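Local coordinates for PfEMP1 variant 1 of strain MC (Plasmodium falciparum, PDB 5LGD), which probably binds receptors on host cell surfaces, this chain being one DBL-domain segment of the much longer protein, at residues Glu1-Val15 against Lys59-Arg71. Residues are numbered along the deposited sequence; the frame is centred on the assembly and turned at random.
Sequences EDKIMSYNAFFWMWV and KKTEWGKIKDHFR
Ile66 projects into a hole lined by Tyr7, Phe10, Phe11 and Trp14; the local axes of 7-15 and 59-70, parts of helices 7-29 and 45-70, come within 11.5 Å and run roughly antiparallel (150°). With CG1 anti to the carbonyl carbon (chi1 -66°), the longer branch of Ile66 carries CD1 over one face of the Trp14 indole, a CH-pi contact 3.5 Å from the centroid of its five-membered ring, while CG2 meets Phe11. Trp14 is the reciprocal knob, seated among Lys59, Glu62, Trp63 and Ile66. Its benzo ring lies nearly parallel to that of Trp63 (13°) but slid aside with little overlap, CZ3 of Trp14 standing 3.5 Å from CE3 of Trp63. Phe11 and Phe70 complete this aromatic cluster, their rings inclined to one another. At the indole edge, Trp14 NE1 donates almost in its ring plane to the anti lone pair of Glu62 OE1 (2.9 Å), and Lys59 NZ reaches the same oxygen from the syn side, tilted out of the carboxylate plane, as a salt bridge; two donors thus grip this one oxygen. A water joins Lys59 NZ to Trp14 O. Farther along, Tyr7 OH donates to Ile66 O (2.7 Å) from above the carbonyl plane, although that oxygen already accepts the helical bond from Phe70 N.

Toward the N-terminus the packing gives way to a more exposed margin: His69 turns an edge to the Tyr7 face, Lys3 NZ lies over the imidazole 3.4 Å from His69 CG, and exposed Glu1 rests beside the ring without a hydrogen bond. Phe11 and Phe70 each also meet an aromatic side chain on the chain of another protein. On the buried side, Trp63 and Phe70 pack onto helix 82-90, Trp63 also reaches Asp146 and Ile145 of helix 144-162, and Val15 meets Leu95 of helix 92-103, joining the pair to the DBL helical bundle.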
ATOM      1  N   GLU B   1      26.988  16.240 -11.493  1.00 53.82           N
ATOM      2  CA  GLU B   1      25.840  16.251 -10.589  1.00 53.21           C
ATOM      3  C   GLU B   1      24.552  16.662 -11.343  1.00 58.09           C
ATOM      4  O   GLU B   1      23.493  16.060 -11.172  1.00 55.85           O
ATOM      5  CB  GLU B   1      26.113  17.107  -9.340  1.00 56.26           C
ATOM      6  CG  GLU B   1      25.026  16.976  -8.297  1.00 68.53           C
ATOM      7  CD  GLU B   1      25.350  16.175  -7.050  1.00 86.58           C
ATOM      8  OE1 GLU B   1      24.566  16.282  -6.081  1.00 71.04           O
ATOM      9  OE2 GLU B   1      26.374  15.454  -7.027  1.00 79.32           O
ATOM     10  N   ASP B   2      24.651  17.670 -12.170  1.00 59.20           N
ATOM     11  CA  ASP B   2      23.536  18.060 -13.023  1.00 59.98           C
ATOM     12  C   ASP B   2      24.004  17.929 -14.451  1.00 66.00           C
ATOM     13  O   ASP B   2      25.189  18.091 -14.736  1.00 66.19           O
ATOM     14  CB  ASP B   2      23.089  19.492 -12.732  1.00 64.88           C
ATOM     15  CG  ASP B   2      22.639  19.673 -11.310  1.00 81.74           C
ATOM     16  OD1 ASP B   2      21.509  19.249 -10.991  1.00 85.02           O
ATOM     17  OD2 ASP B   2      23.443  20.173 -10.495  1.00 83.86           O
ATOM     18  N   LYS B   3      23.110  17.571 -15.349  1.00 66.34           N
ATOM     19  CA  LYS B   3      23.516  17.488 -16.745  1.00 67.33           C
ATOM     20  C   LYS B   3      22.734  18.520 -17.522  1.00 75.92           C
ATOM     21  O   LYS B   3      22.028  19.315 -16.883  1.00 79.36           O
ATOM     22  CB  LYS B   3      23.436  16.070 -17.292  1.00 67.43           C
ATOM     23  CG  LYS B   3      24.553  15.168 -16.765  1.00 63.45           C
ATOM     24  CD  LYS B   3      24.085  14.365 -15.592  1.00 50.95           C
ATOM     25  CE  LYS B   3      25.236  13.710 -14.897  1.00 40.30           C
ATOM     26  NZ  LYS B   3      25.067  13.912 -13.440  1.00 37.73           N
ATOM     27  N   ILE B   4      22.888  18.592 -18.859  1.00 71.27           N
ATOM     28  CA  ILE B   4      22.202  19.640 -19.651  1.00 72.12           C
ATOM     29  C   ILE B   4      20.668  19.694 -19.306  1.00 74.03           C
ATOM     30  O   ILE B   4      20.056  20.772 -19.295  1.00 76.16           O
ATOM     31  CB  ILE B   4      22.507  19.524 -21.191  1.00 74.41           C
ATOM     32  CG1 ILE B   4      24.014  19.221 -21.468  1.00 74.31           C
ATOM     33  CG2 ILE B   4      22.068  20.789 -21.940  1.00 77.50           C
ATOM     34  CD1 ILE B   4      24.306  17.964 -22.254  1.00 71.98           C
ATOM     35  N   MET B   5      20.123  18.526 -18.919  1.00 65.39           N
ATOM     36  CA  MET B   5      18.737  18.235 -18.575  1.00 62.71           C
ATOM     37  C   MET B   5      18.711  17.443 -17.258  1.00 61.03           C
ATOM     38  O   MET B   5      19.732  17.394 -16.565  1.00 61.19           O
ATOM     39  CB  MET B   5      18.126  17.393 -19.716  1.00 63.56           C
ATOM     40  CG  MET B   5      18.960  16.179 -20.101  1.00 66.27           C
ATOM     41  SD  MET B   5      18.982  15.802 -21.887  1.00 69.74           S
ATOM     42  CE  MET B   5      20.588  16.401 -22.297  1.00 67.39           C
ATOM     43  N   SER B   6      17.560  16.805 -16.922  1.00 52.66           N
ATOM     44  CA  SER B   6      17.443  15.955 -15.727  1.00 49.13           C
ATOM     45  C   SER B   6      18.367  14.753 -15.913  1.00 48.29           C
ATOM     46  O   SER B   6      18.631  14.371 -17.059  1.00 47.79           O
ATOM     47  CB  SER B   6      16.002  15.490 -15.526  1.00 51.46           C
ATOM     48  OG  SER B   6      15.633  14.375 -16.332  1.00 55.46           O
ATOM     49  N   TYR B   7      18.872  14.167 -14.809  1.00 43.22           N
ATOM     50  CA  TYR B   7      19.760  13.002 -14.885  1.00 41.54           C
ATOM     51  C   TYR B   7      19.091  11.848 -15.665  1.00 43.13           C
ATOM     52  O   TYR B   7      19.673  11.380 -16.635  1.00 43.19           O
ATOM     53  CB  TYR B   7      20.317  12.569 -13.509  1.00 42.14           C
ATOM     54  CG  TYR B   7      21.203  11.342 -13.601  1.00 42.21           C
ATOM     55  CD1 TYR B   7      22.462  11.405 -14.204  1.00 44.92           C
ATOM     56  CD2 TYR B   7      20.762  10.105 -13.141  1.00 39.56           C
ATOM     57  CE1 TYR B   7      23.259  10.268 -14.331  1.00 44.51           C
ATOM     58  CE2 TYR B   7      21.558   8.968 -13.243  1.00 39.09           C
ATOM     59  CZ  TYR B   7      22.797   9.048 -13.850  1.00 46.82           C
ATOM     60  OH  TYR B   7      23.536   7.899 -13.977  1.00 42.45           O
ATOM     61  N   ASN B   8      17.824  11.513 -15.345  1.00 39.49           N
ATOM     62  CA  ASN B   8      17.050  10.469 -16.032  1.00 36.60           C
ATOM     63  C   ASN B   8      17.008  10.724 -17.540  1.00 39.66           C
ATOM     64  O   ASN B   8      17.409   9.855 -18.300  1.00 38.44           O
ATOM     65  CB  ASN B   8      15.645  10.316 -15.433  1.00 39.29           C
ATOM     66  CG  ASN B   8      14.839   9.170 -16.041  1.00 62.89           C
ATOM     67  OD1 ASN B   8      14.020   9.353 -16.970  1.00 57.39           O
ATOM     68  ND2 ASN B   8      15.060   7.961 -15.535  1.00 48.91           N
ATOM     69  N   ALA B   9      16.650  11.950 -17.960  1.00 39.60           N
ATOM     70  CA  ALA B   9      16.611  12.360 -19.378  1.00 39.75           C
ATOM     71  C   ALA B   9      17.981  12.228 -20.037  1.00 43.74           C
ATOM     72  O   ALA B   9      18.081  11.688 -21.146  1.00 43.69           O
ATOM     73  CB  ALA B   9      16.128  13.798 -19.494  1.00 41.86           C
ATOM     74  N   PHE B  10      19.043  12.727 -19.348  1.00 37.93           N
ATOM     75  CA  PHE B  10      20.399  12.676 -19.867  1.00 36.99           C
ATOM     76  C   PHE B  10      20.891  11.252 -20.054  1.00 37.80           C
ATOM     77  O   PHE B  10      21.444  10.926 -21.110  1.00 36.03           O
ATOM     78  CB  PHE B  10      21.367  13.485 -18.986  1.00 39.79           C
ATOM     79  CG  PHE B  10      22.775  13.461 -19.515  1.00 41.95           C
ATOM     80  CD1 PHE B  10      23.175  14.343 -20.505  1.00 46.51           C
ATOM     81  CD2 PHE B  10      23.700  12.536 -19.037  1.00 44.41           C
ATOM     82  CE1 PHE B  10      24.464  14.284 -21.032  1.00 48.48           C
ATOM     83  CE2 PHE B  10      25.003  12.509 -19.533  1.00 47.72           C
ATOM     84  CZ  PHE B  10      25.363  13.354 -20.553  1.00 46.94           C
ATOM     85  N   PHE B  11      20.707  10.422 -19.012  1.00 32.26           N
ATOM     86  CA  PHE B  11      21.093   9.010 -18.974  1.00 30.24           C
ATOM     87  C   PHE B  11      20.657   8.241 -20.250  1.00 35.59           C
ATOM     88  O   PHE B  11      21.479   7.586 -20.894  1.00 35.79           O
ATOM     89  CB  PHE B  11      20.531   8.337 -17.688  1.00 29.34           C
ATOM     90  CG  PHE B  11      20.894   6.881 -17.514  1.00 28.78           C
ATOM     91  CD1 PHE B  11      20.186   5.883 -18.183  1.00 29.01           C
ATOM     92  CD2 PHE B  11      21.975   6.508 -16.724  1.00 30.18           C
ATOM     93  CE1 PHE B  11      20.550   4.538 -18.050  1.00 29.42           C
ATOM     94  CE2 PHE B  11      22.312   5.157 -16.553  1.00 31.88           C
ATOM     95  CZ  PHE B  11      21.625   4.190 -17.244  1.00 30.20           C
ATOM     96  N   TRP B  12      19.374   8.336 -20.607  1.00 32.42           N
ATOM     97  CA  TRP B  12      18.823   7.612 -21.745  1.00 31.14           C
ATOM     98  C   TRP B  12      19.229   8.183 -23.070  1.00 34.14           C
ATOM     99  O   TRP B  12      19.540   7.416 -23.980  1.00 32.38           O
ATOM    100  CB  TRP B  12      17.308   7.480 -21.603  1.00 29.72           C
ATOM    101  CG  TRP B  12      17.010   6.569 -20.460  1.00 28.94           C
ATOM    102  CD1 TRP B  12      16.517   6.916 -19.235  1.00 31.24           C
ATOM    103  CD2 TRP B  12      17.367   5.185 -20.374  1.00 28.14           C
ATOM    104  NE1 TRP B  12      16.464   5.812 -18.421  1.00 29.65           N
ATOM    105  CE2 TRP B  12      16.960   4.728 -19.105  1.00 30.46           C
ATOM    106  CE3 TRP B  12      17.908   4.265 -21.285  1.00 29.61           C
ATOM    107  CZ2 TRP B  12      17.107   3.406 -18.711  1.00 29.18           C
ATOM    108  CZ3 TRP B  12      18.067   2.959 -20.884  1.00 30.81           C
ATOM    109  CH2 TRP B  12      17.666   2.541 -19.612  1.00 31.08           C
ATOM    110  N   MET B  13      19.351   9.501 -23.147  1.00 34.14           N
ATOM    111  CA  MET B  13      19.841  10.204 -24.330  1.00 35.96           C
ATOM    112  C   MET B  13      21.283   9.767 -24.658  1.00 38.87           C
ATOM    113  O   MET B  13      21.598   9.559 -25.824  1.00 39.09           O
ATOM    114  CB  MET B  13      19.820  11.719 -24.068  1.00 40.33           C
ATOM    115  CG  MET B  13      20.007  12.544 -25.323  1.00 47.03           C
ATOM    116  SD  MET B  13      21.013  14.011 -25.037  1.00 56.49           S
ATOM    117  CE  MET B  13      22.558  13.268 -24.417  1.00 54.23           C
ATOM    118  N   TRP B  14      22.151   9.682 -23.645  1.00 35.91           N
ATOM    119  CA  TRP B  14      23.559   9.315 -23.800  1.00 36.38           C
ATOM    120  C   TRP B  14      23.663   7.872 -24.292  1.00 37.93           C
ATOM    121  O   TRP B  14      24.391   7.607 -25.257  1.00 37.57           O
ATOM    122  CB  TRP B  14      24.341   9.531 -22.495  1.00 35.97           C
ATOM    123  CG  TRP B  14      25.801   9.231 -22.626  1.00 38.65           C
ATOM    124  CD1 TRP B  14      26.808  10.135 -22.815  1.00 43.26           C
ATOM    125  CD2 TRP B  14      26.426   7.937 -22.571  1.00 38.81           C
ATOM    126  NE1 TRP B  14      28.017   9.482 -22.903  1.00 43.34           N
ATOM    127  CE2 TRP B  14      27.807   8.131 -22.776  1.00 43.40           C
ATOM    128  CE3 TRP B  14      25.950   6.628 -22.378  1.00 39.17           C
ATOM    129  CZ2 TRP B  14      28.712   7.066 -22.819  1.00 42.78           C
ATOM    130  CZ3 TRP B  14      26.855   5.575 -22.422  1.00 40.60           C
ATOM    131  CH2 TRP B  14      28.217   5.804 -22.625  1.00 42.07           C
ATOM    132  N   VAL B  15      22.948   6.957 -23.624  1.00 33.54           N
ATOM    133  CA  VAL B  15      22.848   5.526 -23.951  1.00 32.78           C
ATOM    134  C   VAL B  15      22.376   5.371 -25.416  1.00 37.95           C
ATOM    135  O   VAL B  15      23.021   4.678 -26.207  1.00 39.50           O
ATOM    136  CB  VAL B  15      21.939   4.780 -22.929  1.00 34.99           C
ATOM    137  CG1 VAL B  15      21.504   3.412 -23.458  1.00 34.23           C
ATOM    138  CG2 VAL B  15      22.647   4.628 -21.584  1.00 35.08           C
ATOM    139  N   LYS B  59      33.902   7.383 -24.695  1.00 50.70           N
ATOM    140  CA  LYS B  59      32.628   6.851 -24.188  1.00 47.18           C
ATOM    141  C   LYS B  59      32.828   6.057 -22.896  1.00 50.09           C
ATOM    142  O   LYS B  59      32.000   6.178 -22.004  1.00 48.12           O
ATOM    143  CB  LYS B  59      31.844   6.062 -25.253  1.00 47.53           C
ATOM    144  CG  LYS B  59      31.671   6.802 -26.595  1.00 50.08           C
ATOM    145  CD  LYS B  59      30.347   7.564 -26.700  1.00 50.81           C
ATOM    146  CE  LYS B  59      30.509   9.042 -26.416  1.00 55.23           C
ATOM    147  NZ  LYS B  59      29.190   9.712 -26.167  1.00 33.42           N
ATOM    148  N   LYS B  60      33.948   5.300 -22.773  1.00 48.91           N
ATOM    149  CA  LYS B  60      34.318   4.552 -21.564  1.00 50.46           C
ATOM    150  C   LYS B  60      34.457   5.488 -20.353  1.00 52.78           C
ATOM    151  O   LYS B  60      34.003   5.145 -19.248  1.00 52.11           O
ATOM    152  CB  LYS B  60      35.638   3.785 -21.777  1.00 56.01           C
ATOM    153  CG  LYS B  60      35.431   2.424 -22.459  1.00 65.85           C
ATOM    154  CD  LYS B  60      36.717   1.586 -22.609  1.00 74.91           C
ATOM    155  CE  LYS B  60      37.474   1.296 -21.318  1.00 91.00           C
ATOM    156  NZ  LYS B  60      36.671   0.529 -20.321  1.00 97.64           N
ATOM    157  N   THR B  61      35.043   6.679 -20.589  1.00 49.71           N
ATOM    158  CA  THR B  61      35.282   7.722 -19.578  1.00 52.27           C
ATOM    159  C   THR B  61      33.970   8.430 -19.245  1.00 56.27           C
ATOM    160  O   THR B  61      33.680   8.650 -18.077  1.00 56.38           O
ATOM    161  CB  THR B  61      36.413   8.701 -20.022  1.00 62.21           C
ATOM    162  OG1 THR B  61      37.572   7.969 -20.434  1.00 64.39           O
ATOM    163  CG2 THR B  61      36.816   9.674 -18.920  1.00 59.80           C
ATOM    164  N   GLU B  62      33.170   8.783 -20.268  1.00 52.74           N
ATOM    165  CA  GLU B  62      31.876   9.442 -20.049  1.00 51.27           C
ATOM    166  C   GLU B  62      30.959   8.540 -19.235  1.00 51.03           C
ATOM    167  O   GLU B  62      30.305   9.012 -18.299  1.00 48.19           O
ATOM    168  CB  GLU B  62      31.218   9.826 -21.377  1.00 51.11           C
ATOM    169  CG  GLU B  62      31.731  11.148 -21.916  1.00 61.25           C
ATOM    170  CD  GLU B  62      31.359  11.471 -23.353  1.00 78.37           C
ATOM    171  OE1 GLU B  62      30.259  11.079 -23.809  1.00 63.12           O
ATOM    172  OE2 GLU B  62      32.183  12.131 -24.025  1.00 66.33           O
ATOM    173  N   TRP B  63      30.976   7.222 -19.568  1.00 46.73           N
ATOM    174  CA  TRP B  63      30.172   6.182 -18.925  1.00 43.56           C
ATOM    175  C   TRP B  63      30.515   6.007 -17.467  1.00 48.12           C
ATOM    176  O   TRP B  63      29.598   5.827 -16.669  1.00 47.29           O
ATOM    177  CB  TRP B  63      30.244   4.847 -19.685  1.00 39.83           C
ATOM    178  CG  TRP B  63      29.361   3.766 -19.130  1.00 38.23           C
ATOM    179  CD1 TRP B  63      29.739   2.500 -18.794  1.00 41.25           C
ATOM    180  CD2 TRP B  63      27.943   3.832 -18.916  1.00 36.19           C
ATOM    181  NE1 TRP B  63      28.645   1.773 -18.381  1.00 38.58           N
ATOM    182  CE2 TRP B  63      27.530   2.565 -18.448  1.00 38.82           C
ATOM    183  CE3 TRP B  63      26.981   4.851 -19.039  1.00 36.67           C
ATOM    184  CZ2 TRP B  63      26.211   2.307 -18.062  1.00 36.52           C
ATOM    185  CZ3 TRP B  63      25.666   4.578 -18.693  1.00 36.23           C
ATOM    186  CH2 TRP B  63      25.295   3.323 -18.205  1.00 35.86           C
ATOM    187  N   GLY B  64      31.811   6.086 -17.135  1.00 49.00           N
ATOM    188  CA  GLY B  64      32.317   5.998 -15.768  1.00 48.54           C
ATOM    189  C   GLY B  64      31.712   7.081 -14.891  1.00 52.76           C
ATOM    190  O   GLY B  64      31.263   6.806 -13.766  1.00 54.38           O
ATOM    191  N   LYS B  65      31.679   8.324 -15.422  1.00 47.36           N
ATOM    192  CA  LYS B  65      31.113   9.504 -14.752  1.00 47.62           C
ATOM    193  C   LYS B  65      29.583   9.359 -14.541  1.00 50.91           C
ATOM    194  O   LYS B  65      29.071   9.713 -13.476  1.00 52.45           O
ATOM    195  CB  LYS B  65      31.455  10.793 -15.537  1.00 50.12           C
ATOM    196  CG  LYS B  65      32.894  11.327 -15.313  1.00 51.25           C
ATOM    197  CD  LYS B  65      33.375  12.081 -16.555  1.00 61.73           C
ATOM    198  CE  LYS B  65      34.879  12.325 -16.576  1.00 73.85           C
ATOM    199  NZ  LYS B  65      35.260  13.654 -16.010  1.00 77.10           N
ATOM    200  N   ILE B  66      28.867   8.819 -15.550  1.00 44.07           N
ATOM    201  CA  ILE B  66      27.419   8.587 -15.496  1.00 40.44           C
ATOM    202  C   ILE B  66      27.110   7.516 -14.448  1.00 46.01           C
ATOM    203  O   ILE B  66      26.204   7.725 -13.639  1.00 45.14           O
ATOM    204  CB  ILE B  66      26.861   8.285 -16.904  1.00 40.09           C
ATOM    205  CG1 ILE B  66      27.006   9.541 -17.775  1.00 40.52           C
ATOM    206  CG2 ILE B  66      25.411   7.832 -16.849  1.00 36.78           C
ATOM    207  CD1 ILE B  66      26.805   9.384 -19.258  1.00 38.99           C
ATOM    208  N   LYS B  67      27.898   6.407 -14.414  1.00 43.75           N
ATOM    209  CA  LYS B  67      27.699   5.329 -13.425  1.00 43.84           C
ATOM    210  C   LYS B  67      27.905   5.838 -12.020  1.00 50.97           C
ATOM    211  O   LYS B  67      27.196   5.418 -11.106  1.00 49.03           O
ATOM    212  CB  LYS B  67      28.621   4.129 -13.680  1.00 46.60           C
ATOM    213  CG  LYS B  67      28.223   3.294 -14.908  1.00 44.31           C
ATOM    214  CD  LYS B  67      29.016   1.986 -14.943  1.00 51.65           C
ATOM    215  CE  LYS B  67      30.458   2.160 -15.386  1.00 47.51           C
ATOM    216  NZ  LYS B  67      31.234   0.903 -15.241  1.00 50.60           N
ATOM    217  N   ASP B  68      28.872   6.757 -11.856  1.00 51.21           N
ATOM    218  CA  ASP B  68      29.221   7.388 -10.584  1.00 51.78           C
ATOM    219  C   ASP B  68      28.076   8.209 -10.013  1.00 52.56           C
ATOM    220  O   ASP B  68      27.814   8.099  -8.817  1.00 52.04           O
ATOM    221  CB  ASP B  68      30.523   8.197 -10.709  1.00 56.77           C
ATOM    222  CG  ASP B  68      31.771   7.340 -10.584  1.00 74.57           C
ATOM    223  OD1 ASP B  68      31.779   6.413  -9.727  1.00 76.12           O
ATOM    224  OD2 ASP B  68      32.762   7.625 -11.297  1.00 83.88           O
ATOM    225  N   HIS B  69      27.336   8.955 -10.856  1.00 46.68           N
ATOM    226  CA  HIS B  69      26.180   9.720 -10.367  1.00 44.60           C
ATOM    227  C   HIS B  69      25.007   8.785 -10.044  1.00 43.73           C
ATOM    228  O   HIS B  69      24.260   9.056  -9.103  1.00 42.92           O
ATOM    229  CB  HIS B  69      25.736  10.817 -11.368  1.00 45.03           C
ATOM    230  CG  HIS B  69      24.848  11.843 -10.725  1.00 48.01           C
ATOM    231  ND1 HIS B  69      23.501  11.901 -11.001  1.00 47.47           N
ATOM    232  CD2 HIS B  69      25.130  12.749  -9.761  1.00 52.16           C
ATOM    233  CE1 HIS B  69      23.009  12.855 -10.234  1.00 47.39           C
ATOM    234  NE2 HIS B  69      23.949  13.393  -9.467  1.00 50.90           N
ATOM    235  N   PHE B  70      24.875   7.665 -10.794  1.00 37.02           N
ATOM    236  CA  PHE B  70      23.819   6.661 -10.579  1.00 35.58           C
ATOM    237  C   PHE B  70      23.932   6.031  -9.194  1.00 39.88           C
ATOM    238  O   PHE B  70      22.925   5.727  -8.561  1.00 39.26           O
ATOM    239  CB  PHE B  70      23.901   5.559 -11.650  1.00 36.38           C
ATOM    240  CG  PHE B  70      22.653   4.729 -11.795  1.00 36.30           C
ATOM    241  CD1 PHE B  70      22.468   3.584 -11.034  1.00 40.03           C
ATOM    242  CD2 PHE B  70      21.670   5.081 -12.703  1.00 35.14           C
ATOM    243  CE1 PHE B  70      21.324   2.815 -11.177  1.00 38.38           C
ATOM    244  CE2 PHE B  70      20.516   4.323 -12.825  1.00 36.60           C
ATOM    245  CZ  PHE B  70      20.359   3.185 -12.072  1.00 35.27           C
ATOM    246  N   ARG B  71      25.156   5.784  -8.764  1.00 38.55           N
ATOM    247  CA  ARG B  71      25.483   5.192  -7.474  1.00 40.74           C
ATOM    248  C   ARG B  71      25.236   6.174  -6.320  1.00 45.43           C
ATOM    249  O   ARG B  71      25.272   5.771  -5.159  1.00 46.93           O
ATOM    250  CB  ARG B  71      26.932   4.678  -7.471  1.00 42.24           C
ATOM    251  CG  ARG B  71      27.096   3.464  -8.368  1.00 45.23           C
ATOM    252  CD  ARG B  71      28.468   2.839  -8.196  1.00 48.76           C
ATOM    253  NE  ARG B  71      28.657   1.781  -9.187  1.00 49.44           N
ATOM    254  CZ  ARG B  71      29.509   1.839 -10.202  1.00 57.97           C
ATOM    255  NH1 ARG B  71      29.592   0.833 -11.064  1.00 41.62           N
ATOM    256  NH2 ARG B  71      30.322   2.879 -10.339  1.00 53.46           N
TER
HETATM  257  O   HOH W   1      26.443   9.492 -26.077  1.00 39.86           O